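Local coordinates for ABC transporter, substrate binding protein (Agrobacterium tumefaciens, PDB 3C9H), which probably captures a solute in the periplasm and delivers it to an ABC transporter for import, and binds magnesium, at residues Gln34-Tyr39 with Ile61-Glu66; Thr87-Phe92 with Glu269-Pro274; Gln109-Ala114 with Leu276-Leu281; Arg118-Ala123 with Pro300-Glu305; Asn127-Leu132 with Ser262-Val267. All blocks are in the same frame, centred on the assembly; numbering follows the deposited sequence.

Interaction 1 of 5, residues Gln34-Tyr39 with Ile61-Glu66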
# COMPACT_ATOMS: atom_id res chain seq x y z
N GLN A 34 24.68 12.55 -10.95
CA GLN A 34 23.86 12.61 -9.73
C GLN A 34 22.75 11.56 -9.78
O GLN A 34 21.90 11.60 -10.68
CB GLN A 34 23.28 14.00 -9.52
CG GLN A 34 24.11 14.93 -8.61
CD GLN A 34 23.27 16.05 -8.00
OE1 GLN A 34 22.85 16.99 -8.70
NE2 GLN A 34 22.99 15.95 -6.70
N THR A 35 22.79 10.61 -8.85
CA THR A 35 21.82 9.53 -8.80
C THR A 35 20.94 9.66 -7.54
O THR A 35 21.42 9.73 -6.40
CB THR A 35 22.53 8.16 -8.87
OG1 THR A 35 23.36 8.12 -10.05
CG2 THR A 35 21.55 7.00 -8.91
N LEU A 36 19.63 9.73 -7.79
CA LEU A 36 18.60 9.60 -6.75
C LEU A 36 18.41 8.14 -6.38
O LEU A 36 18.19 7.27 -7.25
CB LEU A 36 17.27 10.17 -7.27
CG LEU A 36 16.04 9.96 -6.39
CD1 LEU A 36 16.09 10.92 -5.16
CD2 LEU A 36 14.79 10.12 -7.21
N VAL A 37 18.49 7.84 -5.10
CA VAL A 37 18.25 6.50 -4.62
C VAL A 37 16.88 6.47 -3.92
O VAL A 37 16.64 7.25 -3.00
CB VAL A 37 19.34 6.00 -3.68
CG1 VAL A 37 18.99 4.63 -3.16
CG2 VAL A 37 20.72 5.95 -4.45
N VAL A 38 16.02 5.56 -4.35
CA VAL A 38 14.66 5.41 -3.81
C VAL A 38 14.47 4.01 -3.23
O VAL A 38 14.74 3.02 -3.92
CB VAL A 38 13.59 5.68 -4.94
CG1 VAL A 38 12.16 5.50 -4.42
CG2 VAL A 38 13.81 7.06 -5.61
N TYR A 39 14.05 3.89 -1.97
CA TYR A 39 13.47 2.64 -1.47
C TYR A 39 11.95 2.75 -1.47
O TYR A 39 11.39 3.61 -0.78
CB TYR A 39 13.91 2.28 -0.06
CG TYR A 39 15.41 2.19 0.15
CD1 TYR A 39 16.31 2.16 -0.91
CD2 TYR A 39 15.92 2.16 1.47
CE1 TYR A 39 17.69 2.09 -0.66
CE2 TYR A 39 17.25 2.12 1.71
CZ TYR A 39 18.14 2.06 0.64
OH TYR A 39 19.49 2.01 0.92
N ILE A 61 19.20 13.97 -13.90
CA ILE A 61 19.16 13.08 -12.73
C ILE A 61 18.94 11.63 -13.08
O ILE A 61 17.91 11.28 -13.65
CB ILE A 61 18.06 13.53 -11.70
CG1 ILE A 61 18.26 15.01 -11.32
CG2 ILE A 61 18.10 12.63 -10.46
CD1 ILE A 61 19.66 15.30 -10.75
N ALA A 62 19.89 10.77 -12.69
CA ALA A 62 19.73 9.33 -12.75
C ALA A 62 18.86 8.88 -11.57
O ALA A 62 18.86 9.54 -10.53
CB ALA A 62 21.10 8.64 -12.70
N VAL A 63 18.10 7.80 -11.75
CA VAL A 63 17.23 7.26 -10.69
C VAL A 63 17.56 5.79 -10.44
O VAL A 63 17.45 4.95 -11.33
CB VAL A 63 15.73 7.40 -11.03
CG1 VAL A 63 14.85 6.80 -9.94
CG2 VAL A 63 15.38 8.86 -11.27
N HIS A 64 17.96 5.51 -9.21
CA HIS A 64 18.22 4.17 -8.73
C HIS A 64 17.03 3.73 -7.85
O HIS A 64 16.89 4.15 -6.68
CB HIS A 64 19.53 4.21 -7.94
CG HIS A 64 19.98 2.88 -7.43
ND1 HIS A 64 19.23 2.13 -6.55
CD2 HIS A 64 21.13 2.21 -7.61
CE1 HIS A 64 19.90 1.03 -6.25
NE2 HIS A 64 21.06 1.06 -6.87
N TYR A 65 16.17 2.91 -8.43
CA TYR A 65 14.89 2.57 -7.84
C TYR A 65 14.93 1.17 -7.29
O TYR A 65 15.09 0.22 -8.05
CB TYR A 65 13.75 2.68 -8.88
CG TYR A 65 12.36 2.55 -8.31
CD1 TYR A 65 11.67 3.67 -7.82
CD2 TYR A 65 11.71 1.29 -8.26
CE1 TYR A 65 10.35 3.55 -7.33
CE2 TYR A 65 10.40 1.18 -7.75
CZ TYR A 65 9.74 2.32 -7.28
OH TYR A 65 8.43 2.21 -6.76
N GLU A 66 14.77 1.04 -5.97
CA GLU A 66 14.71 -0.24 -5.30
C GLU A 66 13.30 -0.55 -4.79
O GLU A 66 12.77 0.10 -3.89
CB GLU A 66 15.72 -0.32 -4.13
CG GLU A 66 17.11 0.09 -4.51
CD GLU A 66 18.21 -0.65 -3.74
OE1 GLU A 66 17.94 -1.70 -3.09
OE2 GLU A 66 19.37 -0.19 -3.82

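Interaction 2 of 5, residues Thr87-Phe92 with Glu269-Pro274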
# COMPACT_ATOMS: atom_id res chain seq x y z
N THR A 87 21.85 6.33 3.42
CA THR A 87 20.70 5.50 3.10
C THR A 87 19.98 6.14 1.90
O THR A 87 20.52 7.03 1.26
CB THR A 87 19.80 5.28 4.38
OG1 THR A 87 18.87 4.21 4.17
CG2 THR A 87 19.01 6.54 4.79
N ALA A 88 18.77 5.68 1.61
CA ALA A 88 17.99 6.21 0.48
C ALA A 88 17.75 7.71 0.62
O ALA A 88 17.75 8.27 1.74
CB ALA A 88 16.64 5.48 0.40
N ASP A 89 17.51 8.35 -0.51
CA ASP A 89 17.17 9.76 -0.54
C ASP A 89 15.65 9.99 -0.38
O ASP A 89 15.23 11.10 -0.02
CB ASP A 89 17.65 10.34 -1.86
CG ASP A 89 19.15 10.12 -2.08
OD1 ASP A 89 19.89 10.28 -1.10
OD2 ASP A 89 19.59 9.77 -3.19
N PHE A 90 14.87 8.95 -0.70
CA PHE A 90 13.40 8.95 -0.62
C PHE A 90 12.91 7.55 -0.25
O PHE A 90 13.35 6.55 -0.85
CB PHE A 90 12.78 9.40 -1.96
CG PHE A 90 11.29 9.67 -1.89
CD1 PHE A 90 10.77 10.64 -1.06
CD2 PHE A 90 10.43 8.94 -2.66
CE1 PHE A 90 9.38 10.86 -1.02
CE2 PHE A 90 9.05 9.16 -2.62
CZ PHE A 90 8.54 10.12 -1.79
N ALA A 91 12.03 7.48 0.75
CA ALA A 91 11.40 6.26 1.18
C ALA A 91 9.93 6.40 0.92
O ALA A 91 9.30 7.37 1.36
CB ALA A 91 11.66 6.00 2.68
N PHE A 92 9.36 5.44 0.23
CA PHE A 92 7.95 5.50 -0.18
C PHE A 92 7.28 4.16 0.11
O PHE A 92 7.62 3.13 -0.51
CB PHE A 92 7.91 5.84 -1.67
CG PHE A 92 6.51 6.12 -2.22
CD1 PHE A 92 5.72 7.08 -1.65
CD2 PHE A 92 6.05 5.46 -3.36
CE1 PHE A 92 4.46 7.36 -2.14
CE2 PHE A 92 4.79 5.75 -3.87
CZ PHE A 92 4.00 6.70 -3.24
N GLU A 269 16.81 11.03 7.19
CA GLU A 269 17.84 11.83 7.82
C GLU A 269 19.24 11.56 7.23
O GLU A 269 20.03 12.50 7.05
CB GLU A 269 17.85 11.54 9.32
CG GLU A 269 18.74 12.44 10.12
CD GLU A 269 20.15 11.93 10.26
OE1 GLU A 269 20.41 10.74 9.92
OE2 GLU A 269 21.02 12.71 10.73
N ALA A 270 19.53 10.29 6.91
CA ALA A 270 20.85 9.86 6.42
C ALA A 270 20.94 9.76 4.89
O ALA A 270 21.85 9.12 4.34
CB ALA A 270 21.22 8.55 7.03
N ALA A 271 20.01 10.39 4.20
CA ALA A 271 20.06 10.51 2.75
C ALA A 271 21.42 11.02 2.31
O ALA A 271 21.95 11.96 2.92
CB ALA A 271 18.97 11.46 2.27
N ALA A 272 21.97 10.42 1.26
CA ALA A 272 23.20 10.92 0.67
C ALA A 272 22.90 12.19 -0.11
O ALA A 272 23.71 13.11 -0.17
CB ALA A 272 23.83 9.86 -0.21
N ASN A 273 21.71 12.24 -0.71
CA ASN A 273 21.30 13.38 -1.51
C ASN A 273 19.89 13.83 -1.14
O ASN A 273 18.96 13.65 -1.91
CB ASN A 273 21.40 13.01 -2.99
CG ASN A 273 22.83 13.14 -3.51
OD1 ASN A 273 23.28 14.25 -3.83
ND2 ASN A 273 23.54 12.02 -3.59
N PRO A 274 19.74 14.45 0.04
CA PRO A 274 18.41 14.82 0.50
C PRO A 274 17.73 15.81 -0.45
O PRO A 274 16.51 15.81 -0.56
CB PRO A 274 18.66 15.44 1.88
CG PRO A 274 20.10 15.81 1.92
CD PRO A 274 20.79 14.82 1.01
O HOH W 1 22.01 9.54 -3.79

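Interaction 3 of 5, residues Gln109-Ala114 with Leu276-Leu281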
# COMPACT_ATOMS: atom_id res chain seq x y z
N GLN A 109 13.89 13.43 7.95
CA GLN A 109 14.17 14.85 8.11
C GLN A 109 13.04 15.65 7.46
O GLN A 109 12.38 15.18 6.54
CB GLN A 109 15.54 15.22 7.54
CG GLN A 109 15.75 14.91 6.06
CD GLN A 109 17.10 15.39 5.57
OE1 GLN A 109 17.32 16.58 5.44
NE2 GLN A 109 18.01 14.46 5.30
N ARG A 110 12.83 16.87 7.97
CA ARG A 110 11.75 17.73 7.54
C ARG A 110 11.96 18.16 6.10
O ARG A 110 13.10 18.41 5.66
CB ARG A 110 11.68 18.96 8.47
CG ARG A 110 10.52 19.89 8.25
CD ARG A 110 10.54 21.06 9.27
NE ARG A 110 9.32 21.89 9.21
CZ ARG A 110 8.29 21.78 10.04
NH1 ARG A 110 8.26 20.87 11.02
NH2 ARG A 110 7.25 22.59 9.89
N SER A 111 10.86 18.24 5.38
CA SER A 111 10.87 18.69 4.00
C SER A 111 9.88 19.82 3.84
O SER A 111 8.68 19.59 3.68
CB SER A 111 10.47 17.54 3.07
OG SER A 111 11.44 16.54 3.08
N ASP A 112 10.39 21.06 3.87
CA ASP A 112 9.57 22.26 3.74
C ASP A 112 9.49 22.62 2.29
O ASP A 112 10.43 23.23 1.75
CB ASP A 112 10.17 23.43 4.52
CG ASP A 112 10.09 23.23 6.01
OD1 ASP A 112 9.13 22.59 6.46
OD2 ASP A 112 10.99 23.71 6.72
N LEU A 113 8.38 22.27 1.67
CA LEU A 113 8.26 22.36 0.21
C LEU A 113 7.13 23.29 -0.22
O LEU A 113 6.36 23.78 0.60
CB LEU A 113 8.04 20.97 -0.39
CG LEU A 113 9.17 19.96 -0.17
CD1 LEU A 113 8.77 18.48 -0.45
CD2 LEU A 113 10.37 20.38 -0.98
N ALA A 114 7.06 23.47 -1.53
CA ALA A 114 6.06 24.28 -2.24
C ALA A 114 4.63 23.96 -1.83
O ALA A 114 3.90 24.83 -1.42
CB ALA A 114 6.22 24.05 -3.76
N LEU A 276 17.86 15.82 -3.74
CA LEU A 276 17.23 15.07 -4.83
C LEU A 276 15.97 14.35 -4.32
O LEU A 276 14.94 14.31 -5.01
CB LEU A 276 18.21 14.08 -5.44
CG LEU A 276 19.35 14.67 -6.26
CD1 LEU A 276 20.08 13.53 -6.93
CD2 LEU A 276 18.85 15.70 -7.28
N GLY A 277 16.06 13.81 -3.11
CA GLY A 277 14.93 13.22 -2.42
C GLY A 277 13.76 14.17 -2.30
O GLY A 277 12.62 13.78 -2.60
N ARG A 278 14.01 15.40 -1.85
CA ARG A 278 12.97 16.41 -1.75
C ARG A 278 12.41 16.79 -3.12
O ARG A 278 11.21 17.10 -3.24
CB ARG A 278 13.48 17.67 -1.07
CG ARG A 278 13.49 17.56 0.39
CD ARG A 278 13.87 18.82 1.05
NE ARG A 278 14.58 18.45 2.25
CZ ARG A 278 15.89 18.46 2.41
NH1 ARG A 278 16.71 18.94 1.51
NH2 ARG A 278 16.37 18.06 3.54
N ARG A 279 13.27 16.79 -4.12
CA ARG A 279 12.83 17.09 -5.49
C ARG A 279 11.82 16.05 -5.98
O ARG A 279 10.81 16.39 -6.61
CB ARG A 279 14.00 17.14 -6.49
CG ARG A 279 13.68 18.12 -7.62
CD ARG A 279 14.68 18.13 -8.73
NE ARG A 279 15.98 18.61 -8.28
CZ ARG A 279 17.05 18.75 -9.05
NH1 ARG A 279 17.01 18.42 -10.34
NH2 ARG A 279 18.19 19.18 -8.52
N TYR A 280 12.14 14.79 -5.73
CA TYR A 280 11.27 13.67 -6.09
C TYR A 280 9.95 13.74 -5.29
O TYR A 280 8.84 13.62 -5.85
CB TYR A 280 12.00 12.39 -5.78
CG TYR A 280 11.46 11.14 -6.41
CD1 TYR A 280 11.67 10.87 -7.76
CD2 TYR A 280 10.80 10.19 -5.64
CE1 TYR A 280 11.20 9.67 -8.34
CE2 TYR A 280 10.34 8.99 -6.22
CZ TYR A 280 10.55 8.74 -7.56
OH TYR A 280 10.08 7.56 -8.13
N LEU A 281 10.06 13.97 -3.99
CA LEU A 281 8.86 14.19 -3.16
C LEU A 281 7.99 15.32 -3.70
O LEU A 281 6.77 15.18 -3.87
CB LEU A 281 9.27 14.45 -1.71
CG LEU A 281 8.16 14.77 -0.73
CD1 LEU A 281 7.00 13.70 -0.77
CD2 LEU A 281 8.75 14.94 0.67

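Interaction 4 of 5, residues Arg118-Ala123 with Pro300-Glu305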
# COMPACT_ATOMS: atom_id res chain seq x y z
N ARG A 118 -0.35 23.79 1.96
CA ARG A 118 -1.67 23.48 1.39
C ARG A 118 -2.01 22.00 1.25
O ARG A 118 -3.11 21.65 0.82
CB ARG A 118 -1.78 24.16 0.04
CG ARG A 118 -1.93 25.66 0.22
CD ARG A 118 -2.43 26.29 -0.98
NE ARG A 118 -1.34 26.64 -1.83
CZ ARG A 118 -0.91 27.89 -2.06
NH1 ARG A 118 -1.48 28.94 -1.51
NH2 ARG A 118 0.12 28.07 -2.86
N TRP A 119 -1.07 21.14 1.63
CA TRP A 119 -1.29 19.69 1.60
C TRP A 119 -2.37 19.37 2.62
O TRP A 119 -2.36 19.95 3.70
CB TRP A 119 0.00 18.93 1.91
CG TRP A 119 -0.04 17.54 1.32
CD1 TRP A 119 -0.12 16.37 1.99
CD2 TRP A 119 -0.06 17.21 -0.07
NE1 TRP A 119 -0.18 15.31 1.11
CE2 TRP A 119 -0.13 15.81 -0.17
CE3 TRP A 119 -0.00 17.97 -1.24
CZ2 TRP A 119 -0.17 15.16 -1.39
CZ3 TRP A 119 -0.04 17.31 -2.45
CH2 TRP A 119 -0.11 15.93 -2.52
N PRO A 120 -3.33 18.49 2.27
CA PRO A 120 -4.37 18.20 3.25
C PRO A 120 -3.78 17.87 4.60
O PRO A 120 -2.79 17.13 4.68
CB PRO A 120 -5.11 17.03 2.61
CG PRO A 120 -4.96 17.29 1.15
CD PRO A 120 -3.56 17.75 1.02
N ALA A 121 -4.36 18.44 5.66
CA ALA A 121 -3.79 18.38 7.00
C ALA A 121 -3.66 16.95 7.53
O ALA A 121 -2.67 16.59 8.18
CB ALA A 121 -4.62 19.27 7.96
N TRP A 122 -4.66 16.13 7.25
CA TRP A 122 -4.62 14.72 7.63
C TRP A 122 -3.43 13.98 7.00
O TRP A 122 -2.99 12.96 7.52
CB TRP A 122 -5.92 14.02 7.21
CG TRP A 122 -6.14 13.84 5.74
CD1 TRP A 122 -6.88 14.64 4.93
CD2 TRP A 122 -5.67 12.76 4.91
NE1 TRP A 122 -6.87 14.16 3.65
CE2 TRP A 122 -6.13 13.00 3.61
CE3 TRP A 122 -4.89 11.62 5.15
CZ2 TRP A 122 -5.87 12.14 2.56
CZ3 TRP A 122 -4.58 10.80 4.09
CH2 TRP A 122 -5.08 11.05 2.82
N ALA A 123 -2.94 14.49 5.88
CA ALA A 123 -1.95 13.83 5.04
C ALA A 123 -0.53 14.38 5.27
O ALA A 123 0.38 14.07 4.50
CB ALA A 123 -2.36 13.93 3.56
N PRO A 300 -5.58 6.61 -6.71
CA PRO A 300 -6.24 7.88 -6.46
C PRO A 300 -5.39 8.93 -5.73
O PRO A 300 -4.64 8.61 -4.80
CB PRO A 300 -7.49 7.47 -5.67
CG PRO A 300 -7.72 6.01 -6.07
CD PRO A 300 -6.33 5.48 -6.14
N ALA A 301 -5.50 10.16 -6.21
CA ALA A 301 -4.67 11.29 -5.79
C ALA A 301 -5.19 11.95 -4.51
O ALA A 301 -6.40 11.92 -4.21
CB ALA A 301 -4.60 12.34 -6.93
N VAL A 302 -4.27 12.53 -3.76
CA VAL A 302 -4.54 13.32 -2.55
C VAL A 302 -4.43 14.85 -2.82
O VAL A 302 -4.97 15.64 -2.05
CB VAL A 302 -3.59 12.87 -1.41
CG1 VAL A 302 -3.63 13.82 -0.22
CG2 VAL A 302 -3.94 11.46 -0.96
N SER A 303 -3.75 15.27 -3.89
CA SER A 303 -3.49 16.70 -4.11
C SER A 303 -4.79 17.48 -4.25
O SER A 303 -5.65 17.07 -5.02
CB SER A 303 -2.66 16.95 -5.36
OG SER A 303 -2.76 18.34 -5.72
N PRO A 304 -4.90 18.63 -3.55
CA PRO A 304 -6.11 19.43 -3.73
C PRO A 304 -6.18 20.08 -5.13
O PRO A 304 -7.21 20.64 -5.50
CB PRO A 304 -5.99 20.48 -2.61
CG PRO A 304 -4.54 20.62 -2.33
CD PRO A 304 -3.93 19.26 -2.63
N GLU A 305 -5.10 19.99 -5.90
CA GLU A 305 -5.08 20.48 -7.28
C GLU A 305 -5.60 19.51 -8.33
O GLU A 305 -5.72 19.89 -9.49
CB GLU A 305 -3.65 20.84 -7.67
CG GLU A 305 -3.03 21.89 -6.80
CD GLU A 305 -1.69 22.30 -7.34
OE1 GLU A 305 -0.71 21.51 -7.23
OE2 GLU A 305 -1.62 23.41 -7.92

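Interaction 5 of 5, residues Asn127-Leu132 with Ser262-Val267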
# COMPACT_ATOMS: atom_id res chain seq x y z
N ASN A 127 5.49 18.28 8.26
CA ASN A 127 6.20 18.59 7.00
C ASN A 127 7.31 17.56 6.70
O ASN A 127 8.23 17.83 5.93
CB ASN A 127 6.77 20.01 7.05
CG ASN A 127 5.80 21.08 6.56
OD1 ASN A 127 6.23 22.17 6.16
ND2 ASN A 127 4.51 20.80 6.57
N THR A 128 7.14 16.37 7.27
CA THR A 128 8.17 15.33 7.27
C THR A 128 7.73 14.06 6.54
O THR A 128 8.41 13.60 5.63
CB THR A 128 8.61 15.00 8.73
OG1 THR A 128 9.14 16.18 9.33
CG2 THR A 128 9.71 13.92 8.74
N ALA A 129 6.61 13.48 6.99
CA ALA A 129 5.92 12.35 6.36
C ALA A 129 4.62 12.82 5.70
O ALA A 129 3.75 13.45 6.36
CB ALA A 129 5.60 11.29 7.40
N TYR A 130 4.49 12.54 4.42
CA TYR A 130 3.35 12.94 3.63
C TYR A 130 2.63 11.75 3.03
O TYR A 130 3.24 10.91 2.35
CB TYR A 130 3.80 13.84 2.48
CG TYR A 130 4.46 15.14 2.88
CD1 TYR A 130 3.70 16.28 3.02
CD2 TYR A 130 5.85 15.24 3.08
CE1 TYR A 130 4.29 17.51 3.37
CE2 TYR A 130 6.44 16.47 3.43
CZ TYR A 130 5.65 17.59 3.57
OH TYR A 130 6.18 18.80 3.89
N ALA A 131 1.32 11.69 3.24
CA ALA A 131 0.46 10.71 2.60
C ALA A 131 0.21 11.18 1.19
O ALA A 131 -0.24 12.33 0.99
CB ALA A 131 -0.89 10.60 3.34
N LEU A 132 0.44 10.33 0.21
CA LEU A 132 0.41 10.77 -1.21
C LEU A 132 -0.64 10.15 -2.13
O LEU A 132 -0.81 10.61 -3.27
CB LEU A 132 1.81 10.59 -1.83
CG LEU A 132 2.93 11.33 -1.11
CD1 LEU A 132 4.33 10.84 -1.59
CD2 LEU A 132 2.77 12.84 -1.30
N SER A 262 -2.80 5.10 2.54
CA SER A 262 -2.19 6.15 1.74
C SER A 262 -0.70 5.89 1.77
O SER A 262 -0.15 5.74 2.85
CB SER A 262 -2.46 7.51 2.38
OG SER A 262 -3.84 7.85 2.38
N ARG A 263 -0.04 5.84 0.61
CA ARG A 263 1.41 5.67 0.58
C ARG A 263 2.06 6.92 1.19
O ARG A 263 1.68 8.06 0.87
CB ARG A 263 1.90 5.47 -0.86
CG ARG A 263 1.48 4.16 -1.44
CD ARG A 263 1.87 3.98 -2.88
NE ARG A 263 1.05 2.89 -3.38
CZ ARG A 263 1.37 1.61 -3.33
NH1 ARG A 263 2.57 1.20 -2.93
NH2 ARG A 263 0.47 0.73 -3.73
N ILE A 264 3.03 6.70 2.05
CA ILE A 264 3.71 7.79 2.76
C ILE A 264 5.13 7.95 2.25
O ILE A 264 5.90 6.98 2.18
CB ILE A 264 3.71 7.54 4.29
CG1 ILE A 264 2.29 7.70 4.87
CG2 ILE A 264 4.69 8.49 5.03
CD1 ILE A 264 2.29 7.47 6.41
N GLY A 265 5.45 9.17 1.85
CA GLY A 265 6.77 9.55 1.42
C GLY A 265 7.48 10.41 2.45
O GLY A 265 6.88 11.26 3.08
N LEU A 266 8.77 10.17 2.58
CA LEU A 266 9.66 10.96 3.47
C LEU A 266 11.10 10.87 2.96
O LEU A 266 11.42 9.97 2.20
CB LEU A 266 9.56 10.47 4.92
CG LEU A 266 9.99 9.03 5.24
CD1 LEU A 266 11.52 8.94 5.36
CD2 LEU A 266 9.29 8.48 6.54
N VAL A 267 11.92 11.84 3.35
CA VAL A 267 13.34 11.89 3.06
C VAL A 267 14.06 11.48 4.32
O VAL A 267 13.89 12.13 5.35
CB VAL A 267 13.78 13.32 2.68
CG1 VAL A 267 15.31 13.40 2.57
CG2 VAL A 267 13.09 13.77 1.39
O HOH W 2 10.72 14.25 4.66

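Interaction 1 of 5, residues Gln34-Tyr39 with Ile61-Glu66
Val38 and Tyr65 meet on one face of a pair of parallel strands, 35-39 and 62-66, where the valine methyl CG1 lies 3.9 Å from the ring atom CD1 of Tyr65. CG1 gets there because it stands anti to the backbone N (chi1 179°). On the same face Leu36 sets its CB 4.1 Å from CG2 of Ile61, and its CD2 approaches a methyl of Val63. Beta-branched valine and isoleucine suit this buried side because they favour extended backbone, while leucine adds bulk between sheet and helix. The other face is more polar: Thr35 turns CG2 against CB of His64 at 3.6 Å, and Glu66 runs beside the ring of Tyr39, the carboxylate and ring planes 56° apart.

Beneath the side chains the backbones bond in regular parallel alternation. Both the N and the O of Leu36 bond to strand 62-66, the N giving to Ala62 O at 2.9 Å and the O taking the N-H of His64; Val38 repeats the pattern with His64 O and Glu66 N. The polar ends are positioned from outside, Glu66 by a salt bridge to Arg76, Tyr39 OH by Glu80 and Tyr65 OH by Leu42 O.

The two strands belong to a beta-alpha-beta unit whose helix 44-57 covers Ile61, Val63 and Tyr65, while helix 274-285 packs on Leu36. Strand 20-24 borders 62-67 and strand 90-93 borders 35-40.

Interaction 2 of 5, residues Thr87-Phe92 with Glu269-Pro274
Ala270 meets Thr87 first, its CB 3.7 Å from the threonine methyl CG2, while its carbonyl O takes the N-H of Thr87 at 2.9 Å. The threonine hydroxyl points directly away from its own amide nitrogen (chi1 -165°), a rotation that turns CG2 to the alanine and carries OG1 to Glu80.

At Ala271 the backbones come close enough for its CA to lie 3.4 Å from Ala88 O, a CA-H...O contact; a small side chain fits so near an approach, and CB rests against the same carbonyl. Ala88 O is buried here without a conventional hydrogen-bonding partner.

Past Ala272, whose N lies 3.1 Å from Asp89 OD1, comes Asn273. Its N gives a short bond of 2.7 Å to Asp89 OD1, arriving from above the carboxylate plane. The side chains of Asp89 and Asn273 run alongside each other with carboxylate and amide planes 86° apart. One water joins them, giving to Asp89 OD2 at 2.5 Å and accepting from Asn273 ND2. An aspartate suits this place because its two oxygens can serve different segments of the chain: OD2 also accepts from Val37 N.

Asn273 occupies the N-cap position of helix 274-285, though its side chain makes no capping bond. The contact ties the lead-in to strand 90-93 to the turn between strand 258-268 and that helix, with strand 35-40 beside Asp89 and helix 70-82 against Thr87.

Interaction 3 of 5, residues Gln109-Ala114 with Leu276-Leu281
Leu113 and Leu281 form the tight part of this contact, CD1 of the first lying 3.7 Å from CD2 of the second as the two side chains pass at a slant. Ser111 adds its CB, 3.9 Å from that same Leu281 methyl. The first torsion of Leu281 is fully extended (chi1 177°), directing CD2 to Ser111 and Leu113. The other methyl of Leu113, CD2, lies against CB of Arg278, so the leucine spans one turn of the helix.

Toward the surface the packing gives way to the long side chain of Arg278. Its aliphatic part runs past Ser111, with CG 3.5 Å from Ser111 OG; the small Ser111 lets the arginine lie close. The guanidinium then crosses the Gln109 side chain at about a right angle, its edge toward OE1. The 2.6 Å between Arg278 NH2 and Gln109 OE1 has poor hydrogen-bond geometry; the glutamine's NE2 bonds to Pro268 O. On the exposed side Arg110 NE makes a salt bridge to Asp112 OD1 at 2.8 Å.

The arrangement is a loop packed on one flank of helix 274-285, apolar at Leu113 and Leu281 and polar at Arg278, within a periplasmic binding protein fold.

Interaction 4 of 5, residues Arg118-Ala123 with Pro300-Glu305
Val302 packs among two tryptophans, a proline and an alanine, and its side chain can be followed outward. CB lies 4.1 Å from Trp119 CZ2. Beyond it CG1, placed opposite the valine's own amide nitrogen (chi1 169°), is the branch shared by both indoles: it comes within 3.9 Å of Trp119 CZ2, equally near CZ2 of Trp122, and touches CG of Pro120 and CB of Ala123 slightly farther off. CG2 adds a second contact to Trp122, at CH2, 4.0 Å away. The valine thus crosses the Trp119 side chain at about a right angle and meets Trp122 from the opposite direction. A compact, branched residue suits this place, since its two methyls can touch several neighbours at once.

Those neighbours also pack on one another. Pro120 sets its CG 3.6 Å from Val302 O and its CD above one face of the Trp119 indole, offset toward the rim, while Ala123 CB sits over the centre of the Trp122 ring, 3.6 Å above its plane. Farther along, the six-membered ring of Trp119 reaches Ser303, with CH2 3.8 Å from CA, and Pro304 CG closes on Arg118 O. Trp119 NE1 is positioned by a hydrogen bond to Ala131 O, which fixes the indole against strand 129-131.

Ser303 OG accepts from Glu305 N at 2.9 Å, an ST turn that shapes the loop after helix 287-296. The whole is an apolar cluster of prolines and aromatics joining two loops.

Interaction 5 of 5, residues Asn127-Leu132 with Ser262-Val267
A water bridges the two strands at one end of this contact, giving to Thr128 O at 2.6 Å and accepting from Val267 N, so both backbone groups stay satisfied inside the protein. Thr128 is irregular on its other side too: with Ala129 it faces Trp125 of the neighbouring strand 124-125 in a classic beta bulge. CB of Leu266 presses on the Thr128 carbonyl.

Farther along, the strands pair directly. Tyr130 and Gly265 form an antiparallel hydrogen-bonded pair: Tyr130 N gives to Gly265 O at 3.0 Å, and Gly265 N returns a bond to Tyr130 O. Leu132 N then gives to Arg263 O at 2.7 Å. Leu132 lays its CD1 over the glycine, 4.0 Å from Gly265 N, at a position whose lack of a side chain permits so close an approach. Ala129 CB touches Ile264 CG2 at 3.8 Å and Ala131 CB meets Ser262 CB at 3.6 Å, the alanines and the serine being small enough for backbones this close.

Two side chains reach farther. Tyr130 has its OH held by Ser111 O and Ser116, its ring edge passing near Gly265 O. Arg263 forms a salt bridge to Glu135 through NE and a hydrogen bond through NH1 to a bound citrate, probably from the crystallisation liquor. The Arg263 side chain lies about 4 Å (nearest atoms) from that of the magnesium ligand Ser41. Strand 258-268 thus carries an arginine to a probable ligand pocket, consistent with a periplasmic binding protein.

Overall arrangement
Interaction 5 is fully buried and lies nearest the chain's centre; interaction 2 is buried as well, whereas interactions 1, 3 and 4 combine covered and exposed residues. Backbone pairing dominates interactions 1 and 5, parallel in the first and antiparallel in the second, and strand 90-93 of interaction 2 lies between them, bonding to Tyr39 on one side and Leu266 on the other. Interactions 2 and 3 share helix 274-285, one at its start and one along its flank, and Tyr280 of that helix packs on Leu36 and Phe90. Interaction 4 relies on apolar side chains, yet Trp119 and Ala123 bond to Ala131 of interaction 5.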